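Local coordinates for RagB/SusD family nutrient uptake outer membrane protein (Bacteroides thetaiotaomicron, PDB 7KV2), which probably binds beta-glucans at the cell surface, as a SusD-family outer membrane protein, and helps to bring them in as nutrients, at residues T216-Y221 against E272-I277; M222-I227 against S238-Y243; V228-D233 against L467-K472; E245-S250 against Y403-T408. All coordinates share one frame; numbering follows the deposited sequence.

Contact 1. Residues T216-Y221 against E272-I277; sequences TLAMVY and ESIFEI
M219, in the first turn of helix 217-231, brings its CA to 5.8 Å from the CA of I274, at the corner where the chain bends into the strand ending at I277. No hydrogen bond runs directly between the two backbones. T216 caps the helix: its OG1 accepts from M219 N at 3.0 Å, an N-cap bond, with V220 N and Y221 N making the first helical bonds to T216 O and L217 O. The same OG1 lies 2.7 Å from water 1, which donates to I274 O, so one water ties the helix start to the strand. At the corner, I274 and F275 both face Y403 of the adjoining strand, a classic beta bulge.

The side-chain contact is carried by M219 and F275. M219 CG stands over one face of the F275 ring, 3.7 Å from the centroid and displaced toward the rim, a CH-pi contact. Because M219 holds CG anti to its own N (chi1 174°) and bends at chi2, its SD follows on above the same face, 4.8 Å from the centroid and 3° off the ring normal: a rather distant Met-aromatic contact. Beside this pair, the CG2 branch of I274 reaches A218, 3.6 Å from A218 C and 3.8 Å from A218 CB, packing against main chain as well as methyl.

The contact is buried. Helix 237-249 supplies I247, which touches both A218 and I274, while strand 400-404 pairs antiparallel with strand 273-277 and lays I402 and Y403 against F275.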
# COMPACT_ATOMS: atom_id res chain seq x y z
N THR A 216 1.63 9.47 13.38
CA THR A 216 0.66 9.64 14.46
C THR A 216 0.58 8.33 15.26
O THR A 216 1.00 7.27 14.73
CB THR A 216 -0.72 9.99 13.91
OG1 THR A 216 -1.17 8.81 13.23
CG2 THR A 216 -0.66 11.21 13.03
N LEU A 217 0.02 8.42 16.47
CA LEU A 217 -0.23 7.23 17.30
C LEU A 217 -1.13 6.27 16.51
O LEU A 217 -0.86 5.08 16.54
CB LEU A 217 -0.86 7.62 18.64
CG LEU A 217 -1.01 6.46 19.64
CD1 LEU A 217 0.33 5.86 19.99
CD2 LEU A 217 -1.73 6.94 20.89
N ALA A 218 -2.18 6.75 15.83
CA ALA A 218 -3.13 5.85 15.13
C ALA A 218 -2.38 5.11 14.02
O ALA A 218 -2.66 3.90 13.83
CB ALA A 218 -4.31 6.60 14.60
N MET A 219 -1.46 5.79 13.34
CA MET A 219 -0.67 5.15 12.26
C MET A 219 0.18 4.04 12.90
O MET A 219 0.24 2.92 12.40
CB MET A 219 0.18 6.17 11.52
CG MET A 219 1.11 5.55 10.51
SD MET A 219 2.71 5.14 11.31
CE MET A 219 3.75 4.98 9.86
N VAL A 220 0.78 4.33 14.05
CA VAL A 220 1.67 3.33 14.71
C VAL A 220 0.84 2.13 15.17
O VAL A 220 1.29 1.01 14.99
CB VAL A 220 2.42 4.01 15.88
CG1 VAL A 220 3.01 3.02 16.87
CG2 VAL A 220 3.50 4.93 15.36
N TYR A 221 -0.35 2.38 15.70
CA TYR A 221 -1.31 1.34 16.16
C TYR A 221 -1.64 0.43 14.98
O TYR A 221 -1.68 -0.81 15.10
CB TYR A 221 -2.54 2.01 16.73
CG TYR A 221 -2.41 2.48 18.16
CD1 TYR A 221 -1.28 2.21 18.94
CD2 TYR A 221 -3.46 3.15 18.75
CE1 TYR A 221 -1.21 2.65 20.27
CE2 TYR A 221 -3.42 3.55 20.08
CZ TYR A 221 -2.28 3.31 20.83
OH TYR A 221 -2.29 3.71 22.16
N GLU A 272 -11.95 9.17 7.56
CA GLU A 272 -11.60 7.74 7.44
C GLU A 272 -10.09 7.52 7.39
O GLU A 272 -9.66 6.37 7.60
CB GLU A 272 -12.20 7.19 6.15
CG GLU A 272 -12.19 5.69 6.14
CD GLU A 272 -13.21 5.02 5.30
OE1 GLU A 272 -14.26 5.63 5.03
OE2 GLU A 272 -12.93 3.87 4.93
N SER A 273 -9.30 8.53 7.05
CA SER A 273 -7.86 8.36 6.75
C SER A 273 -7.08 8.34 8.06
O SER A 273 -7.15 9.34 8.79
CB SER A 273 -7.25 9.42 5.84
OG SER A 273 -8.11 9.74 4.78
N ILE A 274 -6.36 7.25 8.32
CA ILE A 274 -5.35 7.11 9.41
C ILE A 274 -3.96 7.43 8.85
O ILE A 274 -3.18 8.19 9.49
CB ILE A 274 -5.44 5.72 10.06
CG1 ILE A 274 -6.79 5.60 10.78
CG2 ILE A 274 -4.24 5.46 10.97
CD1 ILE A 274 -7.19 4.21 11.13
N PHE A 275 -3.63 6.93 7.65
CA PHE A 275 -2.32 7.27 7.05
C PHE A 275 -2.41 7.18 5.52
O PHE A 275 -2.97 6.20 5.00
CB PHE A 275 -1.25 6.37 7.66
CG PHE A 275 0.15 6.89 7.47
CD1 PHE A 275 0.54 8.10 8.03
CD2 PHE A 275 1.07 6.19 6.68
CE1 PHE A 275 1.82 8.58 7.86
CE2 PHE A 275 2.36 6.68 6.50
CZ PHE A 275 2.73 7.89 7.07
N GLU A 276 -1.80 8.17 4.89
CA GLU A 276 -1.60 8.26 3.41
C GLU A 276 -0.16 8.65 3.15
O GLU A 276 0.48 9.28 4.01
CB GLU A 276 -2.54 9.26 2.75
CG GLU A 276 -3.95 9.15 3.27
CD GLU A 276 -4.98 10.00 2.52
OE1 GLU A 276 -4.62 10.66 1.52
OE2 GLU A 276 -6.14 9.97 2.94
N ILE A 277 0.31 8.30 1.96
CA ILE A 277 1.53 8.86 1.38
C ILE A 277 1.11 9.99 0.45
O ILE A 277 0.34 9.74 -0.50
CB ILE A 277 2.33 7.75 0.69
CG1 ILE A 277 2.78 6.73 1.74
CG2 ILE A 277 3.49 8.39 -0.08
CD1 ILE A 277 3.48 5.52 1.17
O HOH W 1 -3.42 9.36 11.75

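Contact 2. Residues M222-I227 against S238-Y243; sequences MLYAEI and STALKY. With EDO (1,2-ethanediol), chain E.
The Y224 ring takes the edge of Y243 over one face and A240 at its rim. Y243 CE2 stands 3.9 Å above the plane of the Y224 ring, over its centre; the two planes meet at 72° with centroids 5.2 Å apart, a T-shaped pair. A240 CB lies in the plane of the Y224 ring, 3.8 Å from its CE1. The Y243 ring has one face over the carbonyl oxygen of T239, one turn back in its own helix. With CG anti to the main-chain N (chi1 176°), Y224 is directed toward helix 237-249, and its OH arrives 3.3 Å from T239 CG2. Replacing Y224 by an alanine is likely to open a gap against A240 and leave the edge of Y243 without a ring to rest on. Small residues let the backbones approach, with A225 and A240 CA atoms 5.1 Å apart.

On another side of its helix, E226 OE1 accepts from O2 of an ethanediol, probably from the crystallisation liquor, and OE2 pairs with K160.

The axes of segments 222-227 and 238-243 pass 9.4 Å apart, their N-to-C directions 148° apart, an antiparallel helical hairpin of consecutive helices, consistent with the tetratricopeptide-like helical scaffold of SusD proteins.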
# COMPACT_ATOMS: atom_id res chain seq x y z
N MET A 222 -1.89 1.03 13.83
CA MET A 222 -2.26 0.23 12.64
C MET A 222 -1.06 -0.60 12.15
O MET A 222 -1.26 -1.74 11.74
CB MET A 222 -2.82 1.11 11.52
CG MET A 222 -4.19 1.70 11.86
SD MET A 222 -5.49 0.47 12.13
CE MET A 222 -5.85 0.02 10.41
N LEU A 223 0.14 -0.01 12.10
CA LEU A 223 1.37 -0.73 11.71
C LEU A 223 1.65 -1.88 12.71
O LEU A 223 2.00 -2.99 12.28
CB LEU A 223 2.51 0.29 11.63
CG LEU A 223 3.86 -0.28 11.24
CD1 LEU A 223 3.78 -1.04 9.93
CD2 LEU A 223 4.91 0.82 11.16
N TYR A 224 1.38 -1.64 13.98
CA TYR A 224 1.54 -2.66 15.07
C TYR A 224 0.58 -3.83 14.77
O TYR A 224 1.02 -4.99 14.64
CB TYR A 224 1.34 -1.98 16.42
CG TYR A 224 1.37 -2.93 17.60
CD1 TYR A 224 0.27 -3.69 17.93
CD2 TYR A 224 2.53 -3.10 18.34
CE1 TYR A 224 0.28 -4.54 19.03
CE2 TYR A 224 2.56 -3.96 19.43
CZ TYR A 224 1.44 -4.68 19.78
OH TYR A 224 1.48 -5.55 20.83
N ALA A 225 -0.71 -3.53 14.55
CA ALA A 225 -1.72 -4.58 14.25
C ALA A 225 -1.32 -5.34 12.99
O ALA A 225 -1.47 -6.61 12.95
CB ALA A 225 -3.10 -3.95 14.11
N GLU A 226 -0.85 -4.61 11.98
CA GLU A 226 -0.42 -5.18 10.69
C GLU A 226 0.65 -6.24 10.91
O GLU A 226 0.46 -7.40 10.44
CB GLU A 226 0.10 -4.12 9.73
CG GLU A 226 0.55 -4.74 8.40
CD GLU A 226 0.88 -3.77 7.27
OE1 GLU A 226 0.53 -2.56 7.35
OE2 GLU A 226 1.52 -4.23 6.35
N ILE A 227 1.75 -5.90 11.59
CA ILE A 227 2.91 -6.84 11.69
C ILE A 227 2.56 -7.97 12.69
O ILE A 227 2.91 -9.16 12.41
CB ILE A 227 4.22 -6.08 11.98
CG1 ILE A 227 4.28 -5.50 13.39
CG2 ILE A 227 4.47 -5.00 10.93
CD1 ILE A 227 5.64 -5.01 13.77
N SER A 238 -4.27 -9.26 22.03
CA SER A 238 -5.08 -8.49 23.00
C SER A 238 -4.65 -7.03 23.01
O SER A 238 -5.54 -6.18 23.13
CB SER A 238 -5.00 -9.07 24.41
OG SER A 238 -5.84 -10.20 24.49
N THR A 239 -3.34 -6.78 22.93
CA THR A 239 -2.76 -5.40 22.83
C THR A 239 -3.19 -4.75 21.50
O THR A 239 -3.70 -3.61 21.50
CB THR A 239 -1.25 -5.45 22.98
OG1 THR A 239 -1.02 -6.02 24.27
CG2 THR A 239 -0.60 -4.09 22.89
N ALA A 240 -3.04 -5.47 20.40
CA ALA A 240 -3.46 -4.98 19.06
C ALA A 240 -4.94 -4.64 19.11
O ALA A 240 -5.30 -3.54 18.61
CB ALA A 240 -3.12 -5.99 18.01
N LEU A 241 -5.78 -5.46 19.77
CA LEU A 241 -7.22 -5.19 19.87
C LEU A 241 -7.45 -3.92 20.69
O LEU A 241 -8.23 -3.07 20.25
CB LEU A 241 -7.96 -6.39 20.47
CG LEU A 241 -9.44 -6.16 20.73
CD1 LEU A 241 -10.20 -5.77 19.44
CD2 LEU A 241 -10.06 -7.39 21.33
N LYS A 242 -6.83 -3.81 21.87
CA LYS A 242 -6.93 -2.58 22.71
C LYS A 242 -6.59 -1.32 21.86
O LYS A 242 -7.31 -0.31 21.96
CB LYS A 242 -6.02 -2.79 23.92
CG LYS A 242 -5.64 -1.57 24.71
CD LYS A 242 -4.63 -1.95 25.81
CE LYS A 242 -3.62 -0.88 26.12
NZ LYS A 242 -4.12 0.02 27.18
N TYR A 243 -5.56 -1.38 21.03
CA TYR A 243 -5.15 -0.24 20.14
C TYR A 243 -6.23 0.07 19.10
O TYR A 243 -6.55 1.27 18.88
CB TYR A 243 -3.79 -0.51 19.52
CG TYR A 243 -2.66 -0.57 20.50
CD1 TYR A 243 -2.73 0.02 21.76
CD2 TYR A 243 -1.48 -1.18 20.14
CE1 TYR A 243 -1.65 0.00 22.63
CE2 TYR A 243 -0.40 -1.23 21.01
CZ TYR A 243 -0.50 -0.65 22.26
OH TYR A 243 0.60 -0.72 23.07
C1 EDO E . 3.08 -3.38 3.47
O1 EDO E . 3.07 -4.06 2.23
C2 EDO E . 1.93 -2.47 3.71
O2 EDO E . 2.03 -1.56 4.82

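Contact 3. Residues V228-D233 against L467-K472; sequences VMYQND and LIRTGK
Y230 packs on I468 and R469 in a largely buried meeting of two helix ends, where the last turn of helix 217-231 lies against the last turn of helix 463-469. The Y230 and R469 CA atoms are 5.3 Å apart. Y230 starts out away from the partner, but its ring swings back across it: CD1 comes 3.8 Å from R469 CB, and OH lies 3.4 Å from the CG2 branch of I468, with I468 CD1 nearby. W465 meets the same ring at about a right angle. A serine replacing Y230 would probably leave I468 CG2 and R469 CB without the ring and hydroxyl that cover them and open a gap beside W465.

Both helices finish in a Schellman motif. N232 and G471 take positive phi, and the chain folds back on the last turn through D233 N to V228 O and K472 N to L467 O.

R469 CG sits in the crowded position between its backbone N and carbonyl carbon (chi1 73°), and the chain then runs straight to NE, alongside M229 and pointing the same way. M229 CE thus rests 3.8 Å from NH1 of R469. Water 2, in the guanidinium plane, accepts from R469 NH1 at 2.8 Å and donates to M229 O at 2.7 Å, bridging the two helix ends. The guanidinium also forms salt bridges through NH1 to E414 and through NE to D466, which would fix its rotation.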
# COMPACT_ATOMS: atom_id res chain seq x y z
N VAL A 228 1.84 -7.66 13.76
CA VAL A 228 1.35 -8.66 14.77
C VAL A 228 0.49 -9.70 14.06
O VAL A 228 0.70 -10.93 14.27
CB VAL A 228 0.58 -8.00 15.93
CG1 VAL A 228 -0.20 -9.01 16.74
CG2 VAL A 228 1.51 -7.21 16.83
N MET A 229 -0.41 -9.25 13.18
CA MET A 229 -1.34 -10.20 12.53
C MET A 229 -0.61 -10.96 11.44
O MET A 229 -0.87 -12.18 11.30
CB MET A 229 -2.59 -9.48 12.02
CG MET A 229 -3.43 -8.95 13.16
SD MET A 229 -4.74 -7.78 12.63
CE MET A 229 -5.91 -8.99 12.03
N TYR A 230 0.31 -10.33 10.71
CA TYR A 230 1.01 -11.07 9.63
C TYR A 230 1.91 -12.16 10.25
O TYR A 230 2.13 -13.19 9.63
CB TYR A 230 1.84 -10.16 8.73
CG TYR A 230 2.28 -10.88 7.48
CD1 TYR A 230 1.35 -11.32 6.55
CD2 TYR A 230 3.61 -11.17 7.24
CE1 TYR A 230 1.73 -12.02 5.42
CE2 TYR A 230 4.01 -11.85 6.10
CZ TYR A 230 3.06 -12.31 5.20
OH TYR A 230 3.42 -12.96 4.06
N GLN A 231 2.45 -11.88 11.44
CA GLN A 231 3.36 -12.81 12.17
C GLN A 231 2.56 -13.94 12.82
O GLN A 231 3.18 -14.95 13.18
CB GLN A 231 4.11 -12.03 13.25
CG GLN A 231 5.10 -12.89 14.05
CD GLN A 231 6.25 -13.38 13.20
OE1 GLN A 231 6.46 -12.91 12.09
NE2 GLN A 231 7.04 -14.31 13.74
N ASN A 232 1.26 -13.76 13.00
CA ASN A 232 0.36 -14.66 13.75
C ASN A 232 0.85 -14.68 15.20
O ASN A 232 0.90 -15.78 15.80
CB ASN A 232 0.27 -16.05 13.12
CG ASN A 232 -0.66 -16.07 11.92
OD1 ASN A 232 -0.22 -16.17 10.79
ND2 ASN A 232 -1.95 -15.90 12.13
N ASP A 233 1.24 -13.51 15.72
CA ASP A 233 1.81 -13.40 17.10
C ASP A 233 0.65 -13.24 18.08
O ASP A 233 0.33 -12.09 18.49
CB ASP A 233 2.84 -12.29 17.20
CG ASP A 233 3.40 -12.15 18.61
OD1 ASP A 233 3.11 -13.08 19.46
OD2 ASP A 233 4.05 -11.11 18.84
N LEU A 467 -4.27 -13.45 2.49
CA LEU A 467 -4.32 -14.87 2.04
C LEU A 467 -3.21 -15.66 2.73
O LEU A 467 -3.49 -16.78 3.23
CB LEU A 467 -4.14 -14.96 0.52
CG LEU A 467 -5.39 -14.57 -0.26
CD1 LEU A 467 -5.09 -14.44 -1.72
CD2 LEU A 467 -6.56 -15.53 0.04
N ILE A 468 -2.01 -15.10 2.77
CA ILE A 468 -0.84 -15.85 3.30
C ILE A 468 -1.08 -16.04 4.81
O ILE A 468 -0.97 -17.18 5.25
CB ILE A 468 0.49 -15.17 2.99
CG1 ILE A 468 0.81 -15.22 1.49
CG2 ILE A 468 1.60 -15.80 3.83
CD1 ILE A 468 2.03 -14.44 1.08
N ARG A 469 -1.39 -14.97 5.56
CA ARG A 469 -1.40 -15.01 7.05
C ARG A 469 -2.55 -15.87 7.58
O ARG A 469 -2.44 -16.34 8.74
CB ARG A 469 -1.48 -13.61 7.67
CG ARG A 469 -2.83 -12.93 7.54
CD ARG A 469 -2.73 -11.46 7.94
NE ARG A 469 -4.00 -10.79 7.75
CZ ARG A 469 -5.10 -10.99 8.50
NH1 ARG A 469 -5.08 -11.79 9.54
NH2 ARG A 469 -6.23 -10.35 8.23
N THR A 470 -3.62 -16.05 6.79
CA THR A 470 -4.82 -16.84 7.20
C THR A 470 -4.74 -18.28 6.70
O THR A 470 -5.69 -19.03 6.95
CB THR A 470 -6.12 -16.18 6.69
OG1 THR A 470 -6.08 -16.16 5.26
CG2 THR A 470 -6.29 -14.80 7.25
N GLY A 471 -3.69 -18.64 5.96
CA GLY A 471 -3.47 -19.99 5.41
C GLY A 471 -4.32 -20.27 4.18
O GLY A 471 -4.54 -21.46 3.84
N LYS A 472 -4.79 -19.25 3.48
CA LYS A 472 -5.74 -19.47 2.37
C LYS A 472 -5.02 -19.45 1.03
O LYS A 472 -5.63 -19.84 0.06
CB LYS A 472 -6.85 -18.43 2.42
CG LYS A 472 -7.84 -18.58 3.56
CD LYS A 472 -8.91 -17.49 3.50
CE LYS A 472 -9.83 -17.53 4.70
NZ LYS A 472 -10.49 -18.85 4.80
O HOH W 2 -3.28 -13.43 10.95

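Contact 4. Residues E245-S250 against Y403-T408; sequences EEIISS and YRYSET. With NA (sodium ion), chain G.
I248 and Y405 meet at a sodium site set where helix 237-249 ends. The sodium ion is bound by I248 O at 2.5 Å, S250 O at 2.5 Å and, from the other segment, Y405 OH at 2.8 Å; water 3 and the carbonyl oxygen of Y253 complete its shell. No carboxylate is among these ligands. Two of them are carbonyls at the C-terminal end of a helix, whose partial negative charge would probably help to hold the cation.

Y405 reaches the site because its CG lies anti to the main-chain N (chi1 -175°), sending the ring across toward the end of helix 237-249, its CD1-CE1 edge against I247. I247 CG2 lies in the plane of that ring, 3.9 Å from CD1. Farther along the same edge, I248 CA is 3.4 Å from Y405 OH, and the side chain of I248 stands roughly perpendicular to the tyrosine. The phenol oxygen is thus hemmed in by backbone and aliphatic carbon while it faces the metal.

One turn on from Y405, T408 presents its CG2 methyl to both isoleucines. It touches I247 CG2 at 3.7 Å and I248 CG1 at 4.0 Å, so the start of helix 405-417 is packed against the final turns of helix 237-249 by branched carbons.

Around this pairing, I274 of strand 273-277 covers I247 and T408, and Y428 of helix 425-435 lies on I248. Residues Y403 and R404 close strand 400-404, from which the chain passes directly into helix 405-417; E272 holds the junction by a backbone hydrogen bond with Y405.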
# COMPACT_ATOMS: atom_id res chain seq x y z
N GLU A 245 -9.37 -0.55 19.48
CA GLU A 245 -10.49 0.01 20.27
C GLU A 245 -10.23 1.49 20.58
O GLU A 245 -11.20 2.24 20.65
CB GLU A 245 -10.72 -0.85 21.52
CG GLU A 245 -11.29 -2.23 21.23
CD GLU A 245 -12.74 -2.30 20.81
OE1 GLU A 245 -13.31 -1.25 20.44
OE2 GLU A 245 -13.30 -3.41 20.85
N GLU A 246 -8.98 1.89 20.80
CA GLU A 246 -8.64 3.31 21.09
C GLU A 246 -8.97 4.19 19.87
O GLU A 246 -9.54 5.26 20.05
CB GLU A 246 -7.17 3.44 21.47
CG GLU A 246 -6.90 3.00 22.89
CD GLU A 246 -5.48 3.22 23.34
OE1 GLU A 246 -4.83 4.12 22.79
OE2 GLU A 246 -5.01 2.46 24.22
N ILE A 247 -8.62 3.72 18.67
CA ILE A 247 -8.96 4.43 17.40
C ILE A 247 -10.47 4.47 17.26
O ILE A 247 -11.03 5.53 16.89
CB ILE A 247 -8.28 3.75 16.18
CG1 ILE A 247 -6.76 3.79 16.28
CG2 ILE A 247 -8.78 4.41 14.89
CD1 ILE A 247 -6.04 2.97 15.24
N ILE A 248 -11.15 3.35 17.51
CA ILE A 248 -12.63 3.27 17.38
C ILE A 248 -13.25 4.26 18.38
O ILE A 248 -14.23 4.92 18.00
CB ILE A 248 -13.13 1.82 17.54
CG1 ILE A 248 -12.78 0.97 16.31
CG2 ILE A 248 -14.61 1.78 17.83
CD1 ILE A 248 -12.87 -0.53 16.57
N SER A 249 -12.71 4.38 19.59
CA SER A 249 -13.27 5.32 20.60
C SER A 249 -13.05 6.77 20.17
O SER A 249 -13.85 7.62 20.57
CB SER A 249 -12.68 5.08 21.98
OG SER A 249 -13.01 3.79 22.44
N SER A 250 -12.01 7.09 19.40
CA SER A 250 -11.78 8.48 18.95
C SER A 250 -12.95 8.96 18.12
O SER A 250 -13.34 8.34 17.11
CB SER A 250 -10.50 8.63 18.15
OG SER A 250 -10.44 9.96 17.63
N TYR A 403 -3.65 3.32 5.50
CA TYR A 403 -4.56 2.85 6.58
C TYR A 403 -5.85 3.67 6.58
O TYR A 403 -5.81 4.94 6.65
CB TYR A 403 -3.92 2.94 7.96
CG TYR A 403 -2.69 2.10 8.07
CD1 TYR A 403 -2.72 0.74 7.80
CD2 TYR A 403 -1.50 2.64 8.55
CE1 TYR A 403 -1.58 -0.06 7.91
CE2 TYR A 403 -0.38 1.85 8.69
CZ TYR A 403 -0.42 0.50 8.40
OH TYR A 403 0.74 -0.23 8.49
N ARG A 404 -6.95 2.94 6.45
CA ARG A 404 -8.32 3.51 6.49
C ARG A 404 -9.04 2.91 7.69
O ARG A 404 -8.75 1.77 8.05
CB ARG A 404 -9.09 3.22 5.21
CG ARG A 404 -8.38 3.75 3.97
CD ARG A 404 -9.24 3.80 2.73
NE ARG A 404 -9.54 2.53 2.08
CZ ARG A 404 -10.70 1.87 2.15
NH1 ARG A 404 -11.71 2.31 2.90
NH2 ARG A 404 -10.87 0.77 1.44
N TYR A 405 -9.99 3.65 8.22
CA TYR A 405 -10.72 3.23 9.43
C TYR A 405 -11.48 1.93 9.19
O TYR A 405 -11.69 1.21 10.14
CB TYR A 405 -11.68 4.34 9.84
CG TYR A 405 -12.42 4.13 11.14
CD1 TYR A 405 -11.78 4.21 12.35
CD2 TYR A 405 -13.79 3.98 11.14
CE1 TYR A 405 -12.49 4.12 13.55
CE2 TYR A 405 -14.51 3.87 12.32
CZ TYR A 405 -13.86 3.95 13.52
OH TYR A 405 -14.62 3.89 14.66
N SER A 406 -11.93 1.62 7.98
CA SER A 406 -12.59 0.30 7.75
C SER A 406 -11.61 -0.84 8.10
O SER A 406 -12.05 -1.91 8.56
CB SER A 406 -13.11 0.21 6.35
OG SER A 406 -12.06 0.29 5.43
N GLU A 407 -10.30 -0.62 7.95
CA GLU A 407 -9.30 -1.61 8.34
C GLU A 407 -9.22 -1.72 9.86
O GLU A 407 -9.04 -2.87 10.37
CB GLU A 407 -7.93 -1.29 7.76
CG GLU A 407 -7.02 -2.49 7.87
CD GLU A 407 -5.70 -2.47 7.16
OE1 GLU A 407 -5.33 -1.42 6.56
OE2 GLU A 407 -5.00 -3.54 7.24
N THR A 408 -9.32 -0.59 10.56
CA THR A 408 -9.40 -0.60 12.03
C THR A 408 -10.57 -1.50 12.47
O THR A 408 -10.39 -2.33 13.34
CB THR A 408 -9.60 0.82 12.57
OG1 THR A 408 -8.62 1.70 12.03
CG2 THR A 408 -9.51 0.85 14.07
NA NA G . -14.13 6.36 15.90
O HOH W 3 -16.28 7.00 16.07

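How the contacts relate
From the N terminus, helix 217-231 supplies the first segments of contacts 1, 2 and 3 in turn. Contact 2 closes first, when the chain doubles back into helix 237-249, and it lies wholly within the larger loop that contact 1 closes at strand 273-277. Contact 4 opens at 245-250 and closes at 403-408, crossing contact 1 but following contact 2 in series. Contact 3 closes last, at 467-472; it spans contact 4 and crosses contacts 1 and 2. Direct touches knit three of them together: Y221 meets Y243 and E246, and E226 probably hydrogen-bonds Y403. Helices 217-231 and 237-249 are thereby tied to the two-stranded sheet and to helices 405-417 and 463-469 of the SusD-family region.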